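Local coordinates for protein 6-phospho-beta-d glycosidase (Streptococcus pyogenes, PDB 5FOO) that probably hydrolyses the beta-glucosidic bond of 6-phospho-beta-glucosides, as a TIM-barrel member of glycoside hydrolase family 1, at residues T80-D85 with A89-D94; A240-E245 with P262-A267; E245-D250 with W317-Y322. The protein carries 1 engineered substitution. All coordinates share one frame; numbering follows the deposited sequence.

How the contacts relate
Following the chain from the N terminus, contact 1 comes first: after barrel strand 72-76 and the short helix 79-82, residues 80-85 pair with 89-94, closing a tight turn just before helix 93-108. Contacts 2 and 3 lie far from it, their centres about 40 and 37 Å from its own, and both start from helix 235-258 between the fifth and sixth barrel strands. Contact 2 folds helix 263-271 back against helix 235-258, closing the end of the latter and the turn that follows; contact 3 reaches across to the loop between strands 302-305 and 324-325. Their segments alternate along the chain, so they cross. They share Glu245 and touch directly, Phe243 CE2 lying 3.6 Å from Pro319 O.

Contact 1: T80-D85 with A89-D94; sequences TRLIDD and ATINPD
A single antiparallel bridge between Ile83 and Ile91 closes the turn joining the end of helix 79-82 to helix 93-108, part of the link from the second to the third strand of the TIM barrel. The two are a non-hydrogen-bonded pair, flanked by two nearly straight backbone bonds: Asn92 N to Leu82 O (2.8 Å) and Asp84 N to Thr90 O (2.9 Å). Between them, Ile83 CA adds a CA-H...O contact to Thr90 O at 3.4 Å. Near the tip of the turn, Thr90 OG1 stands between its own backbone N and carbonyl carbon (chi1 54°) and accepts from Asp85 N at 3.1 Å, while Thr90 N returns a bond to Asp85 O; a hydroxyl one bond from CB is short enough to reach a main-chain N-H across the turn. A water also binds Thr90 OG1 and reaches Asp84 OD2 weakly. Asn92 begins the next helix as its N-cap, OD1 taking the N-H of Gly95, and its CB rests 3.4 Å from Arg81 O. One Gln26 side chain joins Asp84 to Asn92, its NE2 giving to Asp84 OD1 and its OE1 taking from Asn92 ND2. Arg81 and Asp94 do not meet directly: a water at the edge of the guanidinium accepts from Arg81 NH1 (2.8 Å) and donates to Asp94 OD1 (2.7 Å). The main partner of Arg81 is Glu20, in a salt bridge, and Tyr98 gives it a cation-pi contact. On the apolar side, Leu82, Ile83, Ala89 and Ile91 pack against helix 136-153, at Cys149, Phe145, Ala144 and Val148 respectively.

Contact 2: A240-E245 with P262-A267; sequences AAHFAE and PEELVA
His242 NE2 donates to Glu264 OE1 at 2.8 Å with an N-H...O angle of 178°, about as straight as such a bond can be; both residues are exposed. The two side chains approach from opposite directions. Glu264 OE1 sits in the plane of the imidazole, at its edge, whereas the donor is tilted from the carboxylate plane by 30° and meets the oxygen on its syn side. Both residues hold their CG anti to the backbone N (His242 chi1 -174°), and the extended chain of Glu264 and the His242 ring together bridge CA atoms 10.4 Å apart. A carboxylate so close would be expected to favour the doubly protonated, charged imidazole. Glu264 also stands in the first turn of its helix, where a negative side chain suits the partial positive charge of the helix start.

These helices, 235-258 and 263-271, follow one another in the excursion between the fifth and sixth strands of the TIM barrel, and Pro262 occupies the N-cap position of the second, a place where its lack of an N-H costs no helical bond.

The apolar component is buried. Leu265 CD1 comes to 3.8 Å from Phe243 CE1, the side chains crossing at about a right angle. A branched methyl and an aromatic ring, having no polar atoms to satisfy, suit this buried side. Beyond this pair, Leu265 packs on Leu251, and the Phe243 ring meets Tyr322 and touches Pro319.

Contact 3: E245-D250 with W317-Y322; sequences ELWNND and WSPEWY. With EDO (1,2-ethanediol), chain K.
The indole of Trp247 is met over one face by two partners, Trp317 and Pro319. Trp317 presents the edge of its six-membered ring in a T-shaped (edge-to-face) stack, the six-ring centroids 5.3 Å apart and the planes at 64°; Trp317 CZ3 lies 3.9 Å from Trp247 CZ3. Pro319 lies over the other end of the indole, its CB 3.7 Å from the centroid of the five-membered ring and 16° off the normal, a CH-pi contact that suits proline, whose ring C-H bonds, polarised by the adjacent nitrogen, are good partners for an electron-rich indole. Pro319 CG reaches to 3.4 Å of Trp247 NE1. With its CG anti to the backbone N (chi1 176°), Trp247 extends from helix 235-258 toward the loop.

Farther out, Ser318 OG accepts from Glu320 N at 2.9 Å, an ST turn that shapes the start of the 3-10 segment carrying Pro319. Within the helix a wider pi-type turn spans residues 246-250, and Glu245 O takes both Asn249 N and Asp250 N, from opposite faces of its plane. Val190 of helix 186-208 touches both tryptophans, and Met167 and Val170 of helix 166-174 pack on Trp247.

Both indole N-H groups are spent on acids, Trp247 NE1 on Glu171 and Trp317 NE1 on Asp272. Large aromatic surfaces can thus be buried here by dispersion and CH-pi attraction, and these bonds would limit how each ring can turn.

Contact 1: T80-D85 with A89-D94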
loop_
_atom_site.group_PDB
_atom_site.type_symbol
_atom_site.label_atom_id
_atom_site.label_comp_id
_atom_site.label_asym_id
_atom_site.label_seq_id
_atom_site.Cartn_x
_atom_site.Cartn_y
_atom_site.Cartn_z
ATOM N N THR A 80 2.089 -9.141 14.049
ATOM C CA THR A 80 1.685 -10.441 14.529
ATOM C C THR A 80 2.800 -11.488 14.511
ATOM O O THR A 80 2.653 -12.489 15.173
ATOM C CB THR A 80 0.501 -11.005 13.703
ATOM O OG1 THR A 80 0.830 -11.049 12.291
ATOM C CG2 THR A 80 -0.737 -10.194 13.960
ATOM N N ARG A 81 3.907 -11.249 13.790
ATOM C CA ARG A 81 5.109 -12.141 13.823
ATOM C C ARG A 81 6.176 -11.632 14.778
ATOM O O ARG A 81 6.770 -12.410 15.475
ATOM C CB ARG A 81 5.732 -12.270 12.414
ATOM C CG ARG A 81 6.929 -13.183 12.367
ATOM C CD ARG A 81 7.455 -13.357 10.982
ATOM N NE ARG A 81 6.541 -14.014 10.074
ATOM C CZ ARG A 81 6.212 -15.295 10.076
ATOM N NH1 ARG A 81 6.696 -16.108 10.950
ATOM N NH2 ARG A 81 5.350 -15.771 9.136
ATOM N N LEU A 82 6.447 -10.334 14.767
ATOM C CA LEU A 82 7.587 -9.787 15.550
ATOM C C LEU A 82 7.329 -9.720 17.059
ATOM O O LEU A 82 8.254 -9.878 17.852
ATOM C CB LEU A 82 7.975 -8.405 15.076
ATOM C CG LEU A 82 9.259 -7.811 15.701
ATOM C CD1 LEU A 82 10.465 -8.784 15.568
ATOM C CD2 LEU A 82 9.555 -6.487 15.010
ATOM N N ILE A 83 6.081 -9.468 17.454
ATOM C CA ILE A 83 5.773 -9.200 18.830
ATOM C C ILE A 83 5.140 -10.372 19.555
ATOM O O ILE A 83 4.286 -11.067 19.028
ATOM C CB ILE A 83 4.904 -7.930 18.945
ATOM C CG1 ILE A 83 5.639 -6.705 18.404
ATOM C CG2 ILE A 83 4.472 -7.703 20.404
ATOM C CD1 ILE A 83 7.003 -6.395 19.055
ATOM N N ASP A 84 5.596 -10.601 20.778
ATOM C CA ASP A 84 5.112 -11.671 21.600
ATOM C C ASP A 84 3.941 -11.096 22.429
ATOM O O ASP A 84 2.789 -11.391 22.152
ATOM C CB ASP A 84 6.264 -12.221 22.457
ATOM C CG ASP A 84 5.799 -13.234 23.528
ATOM O OD1 ASP A 84 4.625 -13.638 23.608
ATOM O OD2 ASP A 84 6.626 -13.603 24.344
ATOM N N ASP A 85 4.231 -10.202 23.373
ATOM C CA ASP A 85 3.208 -9.650 24.248
ATOM C C ASP A 85 2.990 -8.245 23.673
ATOM O O ASP A 85 3.894 -7.424 23.673
ATOM C CB ASP A 85 3.736 -9.676 25.705
ATOM C CG ASP A 85 2.879 -8.857 26.701
ATOM O OD1 ASP A 85 1.957 -8.113 26.320
ATOM O OD2 ASP A 85 3.205 -8.937 27.912
ATOM N N ALA A 89 5.187 -4.838 24.092
ATOM C CA ALA A 89 6.015 -5.046 22.917
ATOM C C ALA A 89 7.296 -5.876 23.182
ATOM O O ALA A 89 8.409 -5.476 22.781
ATOM C CB ALA A 89 6.347 -3.709 22.295
ATOM N N THR A 90 7.160 -7.020 23.856
ATOM C CA THR A 90 8.256 -7.959 23.917
ATOM C C THR A 90 8.388 -8.676 22.573
ATOM O O THR A 90 7.472 -8.681 21.751
ATOM C CB THR A 90 8.094 -8.920 25.051
ATOM O OG1 THR A 90 6.830 -9.563 24.969
ATOM C CG2 THR A 90 8.154 -8.132 26.376
ATOM N N ILE A 91 9.558 -9.235 22.348
ATOM C CA ILE A 91 9.988 -9.754 21.017
ATOM C C ILE A 91 9.822 -11.251 20.862
ATOM O O ILE A 91 10.153 -11.999 21.741
ATOM C CB ILE A 91 11.450 -9.390 20.762
ATOM C CG1 ILE A 91 11.590 -7.847 20.707
ATOM C CG2 ILE A 91 11.951 -10.003 19.476
ATOM C CD1 ILE A 91 13.029 -7.352 20.680
ATOM N N ASN A 92 9.186 -11.696 19.794
ATOM C CA ASN A 92 9.158 -13.123 19.502
ATOM C C ASN A 92 10.519 -13.464 18.894
ATOM O O ASN A 92 10.883 -12.905 17.842
ATOM C CB ASN A 92 8.059 -13.447 18.487
ATOM C CG ASN A 92 8.078 -14.901 18.087
ATOM O OD1 ASN A 92 8.979 -15.405 17.389
ATOM N ND2 ASN A 92 7.111 -15.588 18.569
ATOM N N PRO A 93 11.274 -14.352 19.518
ATOM C CA PRO A 93 12.633 -14.594 18.980
ATOM C C PRO A 93 12.663 -15.151 17.567
ATOM O O PRO A 93 13.570 -14.775 16.828
ATOM C CB PRO A 93 13.219 -15.644 19.962
ATOM C CG PRO A 93 12.449 -15.485 21.188
ATOM C CD PRO A 93 11.059 -15.075 20.782
ATOM N N ASP A 94 11.701 -15.993 17.162
ATOM C CA ASP A 94 11.716 -16.493 15.772
ATOM C C ASP A 94 11.358 -15.387 14.754
ATOM O O ASP A 94 11.903 -15.349 13.664
ATOM C CB ASP A 94 10.864 -17.766 15.491
ATOM C CG ASP A 94 11.188 -18.363 14.025
ATOM O OD1 ASP A 94 10.642 -17.895 12.965
ATOM O OD2 ASP A 94 12.086 -19.245 13.919
HETATM O O HOH W 1 8.516 -16.210 13.011
HETATM O O HOH W 2 6.594 -11.426 26.886
#

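Contact 2: A240-E245 with P262-A267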
loop_
_atom_site.group_PDB
_atom_site.type_symbol
_atom_site.label_atom_id
_atom_site.label_comp_id
_atom_site.label_asym_id
_atom_site.label_seq_id
_atom_site.Cartn_x
_atom_site.Cartn_y
_atom_site.Cartn_z
ATOM N N ALA A 240 -18.847 17.017 -6.614
ATOM C CA ALA A 240 -18.627 15.609 -6.296
ATOM C C ALA A 240 -17.120 15.189 -6.276
ATOM O O ALA A 240 -16.668 14.535 -5.313
ATOM C CB ALA A 240 -19.362 14.706 -7.273
ATOM N N ALA A 241 -16.388 15.523 -7.338
ATOM C CA ALA A 241 -14.926 15.232 -7.470
ATOM C C ALA A 241 -14.125 15.922 -6.397
ATOM O O ALA A 241 -13.243 15.316 -5.765
ATOM C CB ALA A 241 -14.393 15.648 -8.847
ATOM N N HIS A 242 -14.522 17.164 -6.135
ATOM C CA HIS A 242 -13.913 17.965 -5.114
ATOM C C HIS A 242 -14.021 17.259 -3.780
ATOM O O HIS A 242 -13.001 17.127 -3.070
ATOM C CB HIS A 242 -14.542 19.366 -5.016
ATOM C CG HIS A 242 -13.820 20.259 -4.058
ATOM N ND1 HIS A 242 -12.541 20.715 -4.296
ATOM C CD2 HIS A 242 -14.144 20.704 -2.837
ATOM C CE1 HIS A 242 -12.132 21.448 -3.293
ATOM N NE2 HIS A 242 -13.084 21.449 -2.388
ATOM N N PHE A 243 -15.224 16.825 -3.403
ATOM C CA PHE A 243 -15.337 16.182 -2.109
ATOM C C PHE A 243 -14.644 14.826 -2.131
ATOM O O PHE A 243 -13.975 14.463 -1.174
ATOM C CB PHE A 243 -16.782 16.133 -1.516
ATOM C CG PHE A 243 -16.810 15.473 -0.160
ATOM C CD1 PHE A 243 -16.537 16.200 0.994
ATOM C CD2 PHE A 243 -16.935 14.103 -0.056
ATOM C CE1 PHE A 243 -16.460 15.546 2.218
ATOM C CE2 PHE A 243 -16.863 13.449 1.199
ATOM C CZ PHE A 243 -16.624 14.163 2.313
ATOM N N ALA A 244 -14.741 14.078 -3.228
ATOM C CA ALA A 244 -14.093 12.799 -3.275
ATOM C C ALA A 244 -12.556 12.906 -3.095
ATOM O O ALA A 244 -11.922 12.008 -2.495
ATOM C CB ALA A 244 -14.409 12.070 -4.525
ATOM N N GLU A 245 -11.990 14.015 -3.566
ATOM C CA GLU A 245 -10.538 14.271 -3.374
ATOM C C GLU A 245 -10.277 14.622 -1.960
ATOM O O GLU A 245 -9.352 14.075 -1.375
ATOM C CB GLU A 245 -9.997 15.339 -4.314
ATOM C CG GLU A 245 -10.220 14.881 -5.754
ATOM C CD GLU A 245 -9.052 14.968 -6.671
ATOM O OE1 GLU A 245 -8.119 15.674 -6.328
ATOM O OE2 GLU A 245 -9.103 14.326 -7.748
ATOM N N PRO A 262 -7.252 18.872 6.238
ATOM C CA PRO A 262 -7.836 19.941 5.408
ATOM C C PRO A 262 -9.086 20.541 6.042
ATOM O O PRO A 262 -10.010 19.793 6.454
ATOM C CB PRO A 262 -8.200 19.255 4.107
ATOM C CG PRO A 262 -7.838 17.818 4.262
ATOM C CD PRO A 262 -7.454 17.536 5.680
ATOM N N GLU A 263 -9.114 21.867 6.110
ATOM C CA GLU A 263 -10.119 22.619 6.870
ATOM C C GLU A 263 -11.525 22.387 6.311
ATOM O O GLU A 263 -12.501 22.204 7.042
ATOM C CB GLU A 263 -9.798 24.109 6.803
ATOM C CG GLU A 263 -8.532 24.530 7.508
ATOM C CD GLU A 263 -8.804 25.334 8.745
ATOM O OE1 GLU A 263 -9.175 24.701 9.773
ATOM O OE2 GLU A 263 -8.660 26.586 8.666
ATOM N N GLU A 264 -11.607 22.340 4.997
ATOM C CA GLU A 264 -12.881 22.117 4.353
ATOM C C GLU A 264 -13.463 20.746 4.713
ATOM O O GLU A 264 -14.675 20.631 4.900
ATOM C CB GLU A 264 -12.772 22.307 2.839
ATOM C CG GLU A 264 -14.121 22.356 2.153
ATOM C CD GLU A 264 -14.032 22.465 0.637
ATOM O OE1 GLU A 264 -12.939 22.687 0.065
ATOM O OE2 GLU A 264 -15.086 22.334 -0.007
ATOM N N LEU A 265 -12.592 19.729 4.842
ATOM C CA LEU A 265 -13.037 18.406 5.171
ATOM C C LEU A 265 -13.556 18.371 6.598
ATOM O O LEU A 265 -14.617 17.830 6.857
ATOM C CB LEU A 265 -11.965 17.300 4.910
ATOM C CG LEU A 265 -12.338 15.892 5.399
ATOM C CD1 LEU A 265 -13.556 15.362 4.615
ATOM C CD2 LEU A 265 -11.152 14.939 5.283
ATOM N N VAL A 266 -12.756 18.886 7.514
ATOM C CA VAL A 266 -13.163 19.120 8.862
ATOM C C VAL A 266 -14.547 19.789 8.995
ATOM O O VAL A 266 -15.320 19.319 9.795
ATOM C CB VAL A 266 -12.122 19.966 9.632
ATOM C CG1 VAL A 266 -12.653 20.489 10.960
ATOM C CG2 VAL A 266 -10.912 19.098 9.953
ATOM N N ALA A 267 -14.827 20.882 8.286
ATOM C CA ALA A 267 -16.178 21.523 8.347
ATOM C C ALA A 267 -17.286 20.550 7.871
ATOM O O ALA A 267 -18.322 20.465 8.505
ATOM C CB ALA A 267 -16.212 22.815 7.514
#

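Contact 3: E245-D250 with W317-Y322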
loop_
_atom_site.group_PDB
_atom_site.type_symbol
_atom_site.label_atom_id
_atom_site.label_comp_id
_atom_site.label_asym_id
_atom_site.label_seq_id
_atom_site.Cartn_x
_atom_site.Cartn_y
_atom_site.Cartn_z
ATOM N N GLU A 245 -11.990 14.015 -3.566
ATOM C CA GLU A 245 -10.538 14.271 -3.374
ATOM C C GLU A 245 -10.277 14.622 -1.960
ATOM O O GLU A 245 -9.352 14.075 -1.375
ATOM C CB GLU A 245 -9.997 15.339 -4.314
ATOM C CG GLU A 245 -10.220 14.881 -5.754
ATOM C CD GLU A 245 -9.052 14.968 -6.671
ATOM O OE1 GLU A 245 -8.119 15.674 -6.328
ATOM O OE2 GLU A 245 -9.103 14.326 -7.748
ATOM N N LEU A 246 -11.113 15.482 -1.383
ATOM C CA LEU A 246 -10.898 15.873 0.015
ATOM C C LEU A 246 -10.743 14.689 0.959
ATOM O O LEU A 246 -9.865 14.712 1.835
ATOM C CB LEU A 246 -12.010 16.745 0.588
ATOM C CG LEU A 246 -12.106 18.204 0.246
ATOM C CD1 LEU A 246 -13.384 18.733 0.888
ATOM C CD2 LEU A 246 -10.904 18.948 0.795
ATOM N N TRP A 247 -11.658 13.719 0.820
ATOM C CA TRP A 247 -11.682 12.511 1.599
ATOM C C TRP A 247 -10.605 11.509 1.157
ATOM O O TRP A 247 -9.802 11.100 1.973
ATOM C CB TRP A 247 -13.099 11.845 1.576
ATOM C CG TRP A 247 -13.151 10.545 2.276
ATOM C CD1 TRP A 247 -13.137 9.318 1.673
ATOM C CD2 TRP A 247 -13.260 10.292 3.690
ATOM N NE1 TRP A 247 -13.169 8.338 2.603
ATOM C CE2 TRP A 247 -13.217 8.908 3.859
ATOM C CE3 TRP A 247 -13.337 11.097 4.829
ATOM C CZ2 TRP A 247 -13.294 8.319 5.087
ATOM C CZ3 TRP A 247 -13.419 10.508 6.042
ATOM C CH2 TRP A 247 -13.384 9.129 6.176
ATOM N N ASN A 248 -10.643 11.069 -0.089
ATOM C CA ASN A 248 -9.811 9.933 -0.513
ATOM C C ASN A 248 -8.313 10.278 -0.633
ATOM O O ASN A 248 -7.489 9.390 -0.544
ATOM C CB ASN A 248 -10.304 9.283 -1.824
ATOM C CG ASN A 248 -11.689 8.676 -1.674
ATOM O OD1 ASN A 248 -11.846 7.604 -1.084
ATOM N ND2 ASN A 248 -12.717 9.407 -2.122
ATOM N N ASN A 249 -8.000 11.547 -0.862
ATOM C CA ASN A 249 -6.623 11.995 -1.064
ATOM C C ASN A 249 -6.156 12.955 0.035
ATOM O O ASN A 249 -5.165 12.652 0.727
ATOM C CB ASN A 249 -6.443 12.590 -2.457
ATOM C CG ASN A 249 -6.704 11.551 -3.541
ATOM O OD1 ASN A 249 -6.687 10.355 -3.269
ATOM N ND2 ASN A 249 -6.913 11.981 -4.730
ATOM N N ASP A 250 -6.867 14.071 0.199
ATOM C CA ASP A 250 -6.372 15.166 1.028
ATOM C C ASP A 250 -6.200 14.860 2.488
ATOM O O ASP A 250 -5.224 15.338 3.083
ATOM C CB ASP A 250 -7.213 16.387 0.896
ATOM C CG ASP A 250 -7.196 16.968 -0.471
ATOM O OD1 ASP A 250 -6.644 16.377 -1.435
ATOM O OD2 ASP A 250 -7.811 18.013 -0.600
ATOM N N TRP A 317 -23.005 7.467 8.247
ATOM C CA TRP A 317 -22.228 8.381 7.420
ATOM C C TRP A 317 -21.333 7.610 6.420
ATOM O O TRP A 317 -20.847 6.523 6.706
ATOM C CB TRP A 317 -21.406 9.367 8.269
ATOM C CG TRP A 317 -20.804 10.498 7.440
ATOM C CD1 TRP A 317 -21.397 11.666 7.110
ATOM C CD2 TRP A 317 -19.504 10.523 6.820
ATOM N NE1 TRP A 317 -20.528 12.435 6.352
ATOM C CE2 TRP A 317 -19.382 11.736 6.141
ATOM C CE3 TRP A 317 -18.437 9.635 6.775
ATOM C CZ2 TRP A 317 -18.228 12.085 5.426
ATOM C CZ3 TRP A 317 -17.264 10.016 6.050
ATOM C CH2 TRP A 317 -17.190 11.203 5.404
ATOM N N SER A 318 -21.229 8.166 5.214
ATOM C CA SER A 318 -20.327 7.679 4.195
ATOM C C SER A 318 -19.870 8.866 3.327
ATOM O O SER A 318 -20.642 9.771 3.084
ATOM C CB SER A 318 -21.003 6.629 3.295
ATOM O OG SER A 318 -20.266 6.517 2.109
ATOM N N PRO A 319 -18.613 8.849 2.832
ATOM C CA PRO A 319 -18.164 9.880 1.879
ATOM C C PRO A 319 -18.974 9.867 0.598
ATOM O O PRO A 319 -19.145 10.920 -0.048
ATOM C CB PRO A 319 -16.662 9.512 1.628
ATOM C CG PRO A 319 -16.542 8.066 2.029
ATOM C CD PRO A 319 -17.555 7.882 3.162
ATOM N N GLU A 320 -19.522 8.696 0.273
ATOM C CA GLU A 320 -20.409 8.495 -0.879
ATOM C C GLU A 320 -21.805 9.107 -0.795
ATOM O O GLU A 320 -22.588 9.030 -1.769
ATOM C CB GLU A 320 -20.489 7.002 -1.274
ATOM C CG GLU A 320 -19.116 6.423 -1.630
ATOM C CD GLU A 320 -19.145 5.190 -2.534
ATOM O OE1 GLU A 320 -20.187 4.526 -2.660
ATOM O OE2 GLU A 320 -18.085 4.852 -3.102
ATOM N N TRP A 321 -22.098 9.777 0.299
ATOM C CA TRP A 321 -23.199 10.724 0.331
ATOM C C TRP A 321 -22.986 11.810 -0.697
ATOM O O TRP A 321 -23.948 12.382 -1.103
ATOM C CB TRP A 321 -23.292 11.488 1.665
ATOM C CG TRP A 321 -23.811 10.723 2.929
ATOM C CD1 TRP A 321 -24.003 9.390 3.066
ATOM C CD2 TRP A 321 -24.156 11.318 4.199
ATOM N NE1 TRP A 321 -24.466 9.114 4.345
ATOM C CE2 TRP A 321 -24.575 10.285 5.047
ATOM C CE3 TRP A 321 -24.178 12.631 4.675
ATOM C CZ2 TRP A 321 -24.999 10.519 6.377
ATOM C CZ3 TRP A 321 -24.571 12.866 5.993
ATOM C CH2 TRP A 321 -24.960 11.812 6.831
ATOM N N TYR A 322 -21.735 12.174 -1.030
ATOM C CA TYR A 322 -21.470 13.325 -1.873
ATOM C C TYR A 322 -21.034 12.978 -3.301
ATOM O O TYR A 322 -20.764 13.895 -4.079
ATOM C CB TYR A 322 -20.434 14.246 -1.207
ATOM C CG TYR A 322 -20.905 14.747 0.119
ATOM C CD1 TYR A 322 -21.895 15.689 0.196
ATOM C CD2 TYR A 322 -20.450 14.167 1.310
ATOM C CE1 TYR A 322 -22.404 16.101 1.428
ATOM C CE2 TYR A 322 -20.917 14.588 2.552
ATOM C CZ TYR A 322 -21.914 15.548 2.614
ATOM O OH TYR A 322 -22.402 16.000 3.842
HETATM C C1 EDO K . -25.898 8.661 -2.097
HETATM O O1 EDO K . -26.164 10.041 -1.712
HETATM C C2 EDO K . -25.758 7.773 -0.857
HETATM O O2 EDO K . -24.819 6.730 -1.171
#